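PDB 3AY8: glutathione S-transferase, which probably conjugates glutathione to electrophilic substrates as a homodimeric cytosolic transferase. Local coordinates for residues L20-R23 against P28-I31; Y74-Y79 against Q84-D89; W150-A153 against I158-T161. One frame throughout, in Å; residues are numbered along the deposited sequence.

Contact 1: residues L20-R23 against P28-I31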
loop_
_atom_site.group_PDB
_atom_site.type_symbol
_atom_site.label_atom_id
_atom_site.label_comp_id
_atom_site.label_asym_id
_atom_site.label_seq_id
_atom_site.Cartn_x
_atom_site.Cartn_y
_atom_site.Cartn_z
ATOM N N LEU A 20 -0.689 -7.388 -15.918
ATOM C CA LEU A 20 -1.450 -6.397 -16.666
ATOM C C LEU A 20 -0.612 -5.171 -17.022
ATOM O O LEU A 20 -0.778 -4.600 -18.102
ATOM C CB LEU A 20 -2.698 -5.971 -15.885
ATOM C CG LEU A 20 -3.963 -6.841 -16.000
ATOM C CD1 LEU A 20 -4.946 -6.479 -14.894
ATOM C CD2 LEU A 20 -4.642 -6.700 -17.376
ATOM N N ALA A 21 0.252 -4.742 -16.099
ATOM C CA ALA A 21 1.151 -3.609 -16.361
ATOM C C ALA A 21 2.137 -3.965 -17.477
ATOM O O ALA A 21 2.370 -3.162 -18.377
ATOM C CB ALA A 21 1.907 -3.206 -15.098
ATOM N N ALA A 22 2.719 -5.157 -17.400
ATOM C CA ALA A 22 3.613 -5.643 -18.464
ATOM C C ALA A 22 2.882 -5.671 -19.820
ATOM O O ALA A 22 3.428 -5.213 -20.818
ATOM C CB ALA A 22 4.180 -7.019 -18.114
ATOM N N ARG A 23 1.636 -6.154 -19.842
ATOM C CA ARG A 23 0.834 -6.151 -21.084
ATOM C C ARG A 23 0.587 -4.733 -21.588
ATOM O O ARG A 23 0.689 -4.476 -22.785
ATOM C CB ARG A 23 -0.514 -6.870 -20.915
ATOM C CG ARG A 23 -0.450 -8.318 -20.387
ATOM C CD ARG A 23 0.588 -9.163 -21.115
ATOM N NE ARG A 23 0.390 -10.606 -20.958
ATOM C CZ ARG A 23 1.228 -11.514 -21.454
ATOM N NH1 ARG A 23 2.316 -11.133 -22.111
ATOM N NH2 ARG A 23 0.986 -12.798 -21.301
ATOM N N PRO A 28 7.764 -7.814 -23.897
ATOM C CA PRO A 28 7.800 -9.273 -23.919
ATOM C C PRO A 28 8.376 -9.780 -22.591
ATOM O O PRO A 28 9.414 -9.294 -22.133
ATOM C CB PRO A 28 8.756 -9.575 -25.081
ATOM C CG PRO A 28 8.582 -8.403 -26.006
ATOM C CD PRO A 28 8.497 -7.235 -25.044
ATOM N N ILE A 29 7.692 -10.734 -21.971
ATOM C CA ILE A 29 8.110 -11.254 -20.667
ATOM C C ILE A 29 7.897 -12.739 -20.593
ATOM O O ILE A 29 6.862 -13.248 -21.046
ATOM C CB ILE A 29 7.256 -10.723 -19.492
ATOM C CG1 ILE A 29 6.127 -9.820 -19.964
ATOM C CG2 ILE A 29 8.134 -10.151 -18.387
ATOM C CD1 ILE A 29 4.809 -10.279 -19.441
ATOM N N GLN A 30 8.869 -13.433 -20.014
ATOM C CA GLN A 30 8.710 -14.842 -19.672
ATOM C C GLN A 30 7.836 -14.928 -18.434
ATOM O O GLN A 30 8.019 -14.156 -17.482
ATOM C CB GLN A 30 10.053 -15.495 -19.361
ATOM C CG GLN A 30 10.854 -15.961 -20.564
ATOM C CD GLN A 30 12.046 -16.831 -20.164
ATOM O OE1 GLN A 30 11.943 -17.694 -19.285
ATOM N NE2 GLN A 30 13.179 -16.604 -20.807
ATOM N N ILE A 31 6.894 -15.859 -18.445
ATOM C CA ILE A 31 5.983 -16.020 -17.336
ATOM C C ILE A 31 6.155 -17.414 -16.776
ATOM O O ILE A 31 5.870 -18.411 -17.454
ATOM C CB ILE A 31 4.508 -15.795 -17.747
ATOM C CG1 ILE A 31 4.304 -14.371 -18.286
ATOM C CG2 ILE A 31 3.561 -16.084 -16.557
ATOM C CD1 ILE A 31 2.960 -14.142 -18.908
#
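Ile29 and Arg23 bury the most surface where helix 13-25 meets the chain entering strand 30-33, and Ala22 lies against Ile29 as the apolar floor of the contact. In the conformer given, one of two deposited, Ile29 sends its CD1 to 3.6 Å from Ala22 CB and 3.8 Å from Arg23 NH1. The first torsion of that copy is nearly eclipsed (chi1 2°), so its exact fit is doubtful, although the CB of Ile29 does face the helix. Arg23 starts out in the other direction, its CB turned from the strand. The bend at chi2 (-47°) folds the chain back and carries the guanidinium over to the isoleucines. Ile31 comes to meet it from the opposite direction: its CG1 branch is extended (chi2 171°) and puts CD1 at 3.4 Å from Arg23 NH2. Both methyl contacts reach the guanidinium obliquely. The charge is matched elsewhere, since Arg23 NE forms a salt bridge with Glu198 and NH1 hydrogen-bonds a glycerol molecule, probably from the crystallisation liquor. Leu19, one turn earlier on the helix than Arg23, also packs on Ile29 and Ile31. The two segments belong to the beta-alpha-beta unit formed by strand 5-8, helix 13-25 and strand 30-33, part of the thioredoxin-like N-terminal domain of glutathione transferases. Between them the joining is by van der Waals contact: apolar carbon, chiefly Ile31 CD1, packs against the guanidinium while polar partners such as Glu198 probably meet its charge.

Contact 2: residues Y74-Y79 against Q84-D89; sequences YLADKY and QWYPKD
The Tyr86 ring and the Asp77 carboxylate pack obliquely, their planes 39° apart, with OD1 of Asp77 3.6 Å from CD2 of Tyr86 and OD2 3.8 Å from CE2. Nearer the backbone, Ala76 CB approaches Tyr86 CB at 3.6 Å, and CG anti to the backbone N (chi1 -167°) carries the ring to the Asp77 carboxylate. Its hydroxyl is hydrogen-bonded to Asn97. Lys88, its chain bent at chi3 and chi4, swings NZ to 3.4 Å from Asp77 OD1, a salt bridge with a weak hydrogen bond. A water donates both to this OD1, at 2.9 Å, and to Tyr86 O, at 2.6 Å. The stronger partner of the carboxylate is Arg93 of helix 90-120, which bridges to OD2, makes a cation-pi contact with the Tyr86 ring and also hydrogen-bonds Tyr86 O and Pro87 O. Leu90 of the second subunit packs on Asp77, placing the site beside the dimer interface. The contact ties the last helix of the thioredoxin-like domain to the linker that leads into the helical domain. Two basic side chains and a water sharing one carboxylate would probably favour its ionised form, with Arg93 supplying most of the compensation.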
loop_
_atom_site.group_PDB
_atom_site.type_symbol
_atom_site.label_atom_id
_atom_site.label_comp_id
_atom_site.label_asym_id
_atom_site.label_seq_id
_atom_site.Cartn_x
_atom_site.Cartn_y
_atom_site.Cartn_z
ATOM N N TYR A 74 8.370 0.168 -11.953
ATOM C CA TYR A 74 9.704 -0.141 -12.460
ATOM C C TYR A 74 9.658 -0.484 -13.958
ATOM O O TYR A 74 10.435 0.060 -14.754
ATOM C CB TYR A 74 10.312 -1.296 -11.672
ATOM C CG TYR A 74 11.600 -1.802 -12.277
ATOM C CD1 TYR A 74 12.786 -1.075 -12.139
ATOM C CD2 TYR A 74 11.631 -2.987 -13.005
ATOM C CE1 TYR A 74 13.963 -1.521 -12.710
ATOM C CE2 TYR A 74 12.808 -3.445 -13.581
ATOM C CZ TYR A 74 13.971 -2.706 -13.428
ATOM O OH TYR A 74 15.154 -3.147 -13.976
ATOM N N LEU A 75 8.739 -1.382 -14.326
ATOM C CA LEU A 75 8.506 -1.723 -15.732
ATOM C C LEU A 75 8.121 -0.517 -16.592
ATOM O O LEU A 75 8.625 -0.362 -17.712
ATOM C CB LEU A 75 7.434 -2.817 -15.853
ATOM C CG LEU A 75 7.768 -4.195 -15.290
ATOM C CD1 LEU A 75 6.594 -5.150 -15.516
ATOM C CD2 LEU A 75 9.020 -4.755 -15.958
ATOM N N ALA A 76 7.227 0.330 -16.077
ATOM C CA ALA A 76 6.785 1.496 -16.836
ATOM C C ALA A 76 7.946 2.469 -17.131
ATOM O O ALA A 76 8.104 2.913 -18.274
ATOM C CB ALA A 76 5.649 2.197 -16.141
ATOM N N ASP A 77 8.757 2.777 -16.113
ATOM C CA ASP A 77 9.911 3.671 -16.285
ATOM C C ASP A 77 11.058 3.020 -17.083
ATOM O O ASP A 77 11.688 3.679 -17.900
ATOM C CB ASP A 77 10.424 4.195 -14.929
ATOM C CG ASP A 77 9.649 5.415 -14.422
ATOM O OD1 ASP A 77 8.870 6.011 -15.196
ATOM O OD2 ASP A 77 9.819 5.795 -13.239
ATOM N N LYS A 78 11.320 1.734 -16.852
ATOM C CA LYS A 78 12.439 1.071 -17.520
ATOM C C LYS A 78 12.153 0.739 -19.001
ATOM O O LYS A 78 13.022 0.937 -19.854
ATOM C CB LYS A 78 12.890 -0.171 -16.733
ATOM C CG LYS A 78 14.117 -0.885 -17.303
ATOM C CD LYS A 78 15.409 -0.425 -16.666
ATOM C CE LYS A 78 16.616 -1.088 -17.324
ATOM N NZ LYS A 78 16.738 -2.551 -16.977
ATOM N N TYR A 79 10.942 0.272 -19.300
ATOM C CA TYR A 79 10.618 -0.251 -20.634
ATOM C C TYR A 79 9.502 0.479 -21.380
ATOM O O TYR A 79 9.267 0.205 -22.558
ATOM C CB TYR A 79 10.336 -1.764 -20.566
ATOM C CG TYR A 79 11.505 -2.549 -20.012
ATOM C CD1 TYR A 79 12.673 -2.718 -20.761
ATOM C CD2 TYR A 79 11.460 -3.090 -18.731
ATOM C CE1 TYR A 79 13.772 -3.413 -20.243
ATOM C CE2 TYR A 79 12.541 -3.791 -18.205
ATOM C CZ TYR A 79 13.695 -3.948 -18.970
ATOM O OH TYR A 79 14.768 -4.633 -18.455
ATOM N N GLN A 84 2.518 7.913 -21.163
ATOM C CA GLN A 84 1.100 7.718 -20.835
ATOM C C GLN A 84 0.852 6.908 -19.567
ATOM O O GLN A 84 0.085 7.320 -18.701
ATOM C CB GLN A 84 0.348 7.046 -22.001
ATOM C CG GLN A 84 -1.164 7.159 -21.891
ATOM C CD GLN A 84 -1.913 5.937 -22.420
ATOM O OE1 GLN A 84 -2.644 5.288 -21.677
ATOM N NE2 GLN A 84 -1.740 5.631 -23.705
ATOM N N TRP A 85 1.497 5.752 -19.481
ATOM C CA TRP A 85 1.172 4.735 -18.467
ATOM C C TRP A 85 1.620 5.101 -17.052
ATOM O O TRP A 85 0.997 4.693 -16.082
ATOM C CB TRP A 85 1.656 3.348 -18.895
ATOM C CG TRP A 85 0.890 2.817 -20.088
ATOM C CD1 TRP A 85 1.293 2.838 -21.399
ATOM C CD2 TRP A 85 -0.409 2.207 -20.081
ATOM N NE1 TRP A 85 0.335 2.276 -22.201
ATOM C CE2 TRP A 85 -0.724 1.881 -21.423
ATOM C CE3 TRP A 85 -1.342 1.909 -19.075
ATOM C CZ2 TRP A 85 -1.929 1.256 -21.783
ATOM C CZ3 TRP A 85 -2.542 1.291 -19.435
ATOM C CH2 TRP A 85 -2.826 0.976 -20.777
ATOM N N TYR A 86 2.687 5.888 -16.950
ATOM C CA TYR A 86 3.200 6.363 -15.663
ATOM C C TYR A 86 3.876 7.712 -15.912
ATOM O O TYR A 86 5.082 7.762 -16.113
ATOM C CB TYR A 86 4.196 5.349 -15.095
ATOM C CG TYR A 86 4.594 5.545 -13.642
ATOM C CD1 TYR A 86 3.649 5.908 -12.672
ATOM C CD2 TYR A 86 5.904 5.329 -13.234
ATOM C CE1 TYR A 86 4.014 6.073 -11.341
ATOM C CE2 TYR A 86 6.282 5.492 -11.899
ATOM C CZ TYR A 86 5.327 5.861 -10.962
ATOM O OH TYR A 86 5.689 6.018 -9.644
ATOM N N PRO A 87 3.090 8.806 -15.923
ATOM C CA PRO A 87 3.641 10.111 -16.348
ATOM C C PRO A 87 4.811 10.596 -15.502
ATOM O O PRO A 87 4.819 10.410 -14.276
ATOM C CB PRO A 87 2.449 11.062 -16.234
ATOM C CG PRO A 87 1.245 10.175 -16.413
ATOM C CD PRO A 87 1.633 8.870 -15.714
ATOM N N LYS A 88 5.788 11.209 -16.169
ATOM C CA LYS A 88 6.982 11.688 -15.495
ATOM C C LYS A 88 6.736 12.994 -14.746
ATOM O O LYS A 88 7.416 13.254 -13.756
ATOM C CB LYS A 88 8.156 11.811 -16.467
ATOM C CG LYS A 88 8.487 10.487 -17.157
ATOM C CD LYS A 88 9.894 10.464 -17.742
ATOM C CE LYS A 88 10.773 9.451 -17.018
ATOM N NZ LYS A 88 10.415 8.072 -17.445
ATOM N N ASP A 89 5.769 13.797 -15.198
ATOM C CA ASP A 89 5.356 15.012 -14.459
ATOM C C ASP A 89 5.071 14.627 -12.995
ATOM O O ASP A 89 4.335 13.665 -12.740
ATOM C CB ASP A 89 4.118 15.661 -15.112
ATOM C CG ASP A 89 3.541 16.827 -14.286
ATOM O OD1 ASP A 89 3.994 17.981 -14.467
ATOM O OD2 ASP A 89 2.615 16.604 -13.471
HETATM O O HOH W 1 6.807 6.132 -17.248
#

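Contact 3: residues W150-A153 against I158-T161; sequences WVAA and IADT
The N-capping box that starts helix 158-173, a Thr-X-X-Asp sequence well known at this place in glutathione transferases, supplies the aspartate on which this contact is built. Asp160 accepts a bond from the backbone N of Thr157 on OD2, while Thr157 OG1 receives Ala159 N. Across the contact Asp160 OD1 takes Val151 N at 2.8 Å through its syn lone pair, and the bond is almost straight (175°). Asp160 CG stands beside its own backbone N, anti to the carbonyl carbon (chi1 -59°), which points the carboxylate back at segment 150-153. Trp186 NE1 is a second donor to OD1. The Trp150 ring stands nearly upright to the carboxylate, the planes 79° apart, and presents its edge, with Trp150 CE3 3.6 Å from Asp160 OD1. A water links the remaining oxygen to the loop: it donates to Asp160 OD2 at 2.6 Å and accepts from Ala152 N at 3.0 Å. Both oxygens thus have two donors each in this buried place, and with the helix N-terminus close by the carboxylate is probably ionised. The loop is thereby held to the first turn of a central helix of the C-terminal domain, beside Arg99 of helix 90-120, which bonds Val151 O. Replacing Asp160 with an alanine would probably leave Val151 N, Trp186 NE1 and Thr157 N without their acceptor, setting the loop free to shift against the helix start. Next to the carboxylate the packing is apolar and tight, Val151 CG2 lying 3.5 Å from Ala159 CB.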
loop_
_atom_site.group_PDB
_atom_site.type_symbol
_atom_site.label_atom_id
_atom_site.label_comp_id
_atom_site.label_asym_id
_atom_site.label_seq_id
_atom_site.Cartn_x
_atom_site.Cartn_y
_atom_site.Cartn_z
ATOM N N TRP A 150 -10.764 7.374 -16.416
ATOM C CA TRP A 150 -9.968 6.320 -15.779
ATOM C C TRP A 150 -9.616 6.757 -14.345
ATOM O O TRP A 150 -9.951 7.874 -13.958
ATOM C CB TRP A 150 -8.716 6.023 -16.620
ATOM C CG TRP A 150 -9.043 5.578 -18.034
ATOM C CD1 TRP A 150 -9.190 6.380 -19.134
ATOM C CD2 TRP A 150 -9.281 4.233 -18.485
ATOM N NE1 TRP A 150 -9.494 5.615 -20.246
ATOM C CE2 TRP A 150 -9.565 4.299 -19.873
ATOM C CE3 TRP A 150 -9.300 2.980 -17.848
ATOM C CZ2 TRP A 150 -9.838 3.155 -20.643
ATOM C CZ3 TRP A 150 -9.576 1.844 -18.608
ATOM C CH2 TRP A 150 -9.842 1.943 -19.994
ATOM N N VAL A 151 -8.975 5.890 -13.553
ATOM C CA VAL A 151 -8.828 6.166 -12.105
ATOM C C VAL A 151 -7.969 7.389 -11.772
ATOM O O VAL A 151 -8.200 8.049 -10.758
ATOM C CB VAL A 151 -8.304 4.950 -11.254
ATOM C CG1 VAL A 151 -9.257 3.766 -11.284
ATOM C CG2 VAL A 151 -6.898 4.550 -11.655
ATOM N N ALA A 152 -6.980 7.686 -12.608
ATOM C CA ALA A 152 -5.991 8.702 -12.245
ATOM C C ALA A 152 -5.818 9.793 -13.287
ATOM O O ALA A 152 -4.980 10.684 -13.113
ATOM C CB ALA A 152 -4.631 8.041 -11.933
ATOM N N ALA A 153 -6.597 9.714 -14.366
ATOM C CA ALA A 153 -6.465 10.619 -15.506
ATOM C C ALA A 153 -7.572 10.316 -16.497
ATOM O O ALA A 153 -8.350 9.371 -16.308
ATOM C CB ALA A 153 -5.094 10.458 -16.182
ATOM N N ILE A 158 -0.966 2.747 -15.112
ATOM C CA ILE A 158 -0.754 1.567 -14.280
ATOM C C ILE A 158 -1.626 1.553 -13.015
ATOM O O ILE A 158 -1.795 0.503 -12.406
ATOM C CB ILE A 158 0.743 1.318 -13.905
ATOM C CG1 ILE A 158 1.314 2.455 -13.055
ATOM C CG2 ILE A 158 1.596 1.057 -15.159
ATOM C CD1 ILE A 158 2.714 2.129 -12.503
ATOM N N ALA A 159 -2.160 2.703 -12.606
ATOM C CA ALA A 159 -3.139 2.706 -11.498
ATOM C C ALA A 159 -4.408 1.922 -11.910
ATOM O O ALA A 159 -4.991 1.192 -11.107
ATOM C CB ALA A 159 -3.480 4.123 -11.081
ATOM N N ASP A 160 -4.799 2.028 -13.175
ATOM C CA ASP A 160 -5.948 1.245 -13.673
ATOM C C ASP A 160 -5.673 -0.244 -13.753
ATOM O O ASP A 160 -6.541 -1.031 -13.419
ATOM C CB ASP A 160 -6.435 1.751 -15.031
ATOM C CG ASP A 160 -6.851 3.202 -14.985
ATOM O OD1 ASP A 160 -7.986 3.481 -14.523
ATOM O OD2 ASP A 160 -6.046 4.049 -15.417
ATOM N N THR A 161 -4.482 -0.640 -14.198
ATOM C CA THR A 161 -4.168 -2.070 -14.255
ATOM C C THR A 161 -4.199 -2.722 -12.861
ATOM O O THR A 161 -4.762 -3.799 -12.699
ATOM C CB THR A 161 -2.865 -2.363 -15.021
ATOM O OG1 THR A 161 -1.833 -1.489 -14.571
ATOM C CG2 THR A 161 -3.082 -2.137 -16.538
HETATM O O HOH W 2 -5.600 6.551 -14.997
#

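Overall arrangement
Contact 3 is the buried one, inside the C-terminal helical domain, whereas contacts 1 and 2 are partly buried, with the centre of contact 2 farthest from that of the chain, about 17 Å. Their chemistry follows: aliphatic packing on alanine and an arginine guanidinium in contact 1, charges and a water beside the dimer interface in contact 2, and a carboxylate satisfied by backbone and indole donors in contact 3. No helix is shared, yet the three touch. Leu75 CD1 of contact 2 packs on Ala22 CB of contact 1, and Leu20 CD1 meets Thr161 O of contact 3, across the domains. Trp85 O probably accepts a hydrogen bond from Ile158 N, joining the interdomain linker to helix 158-173.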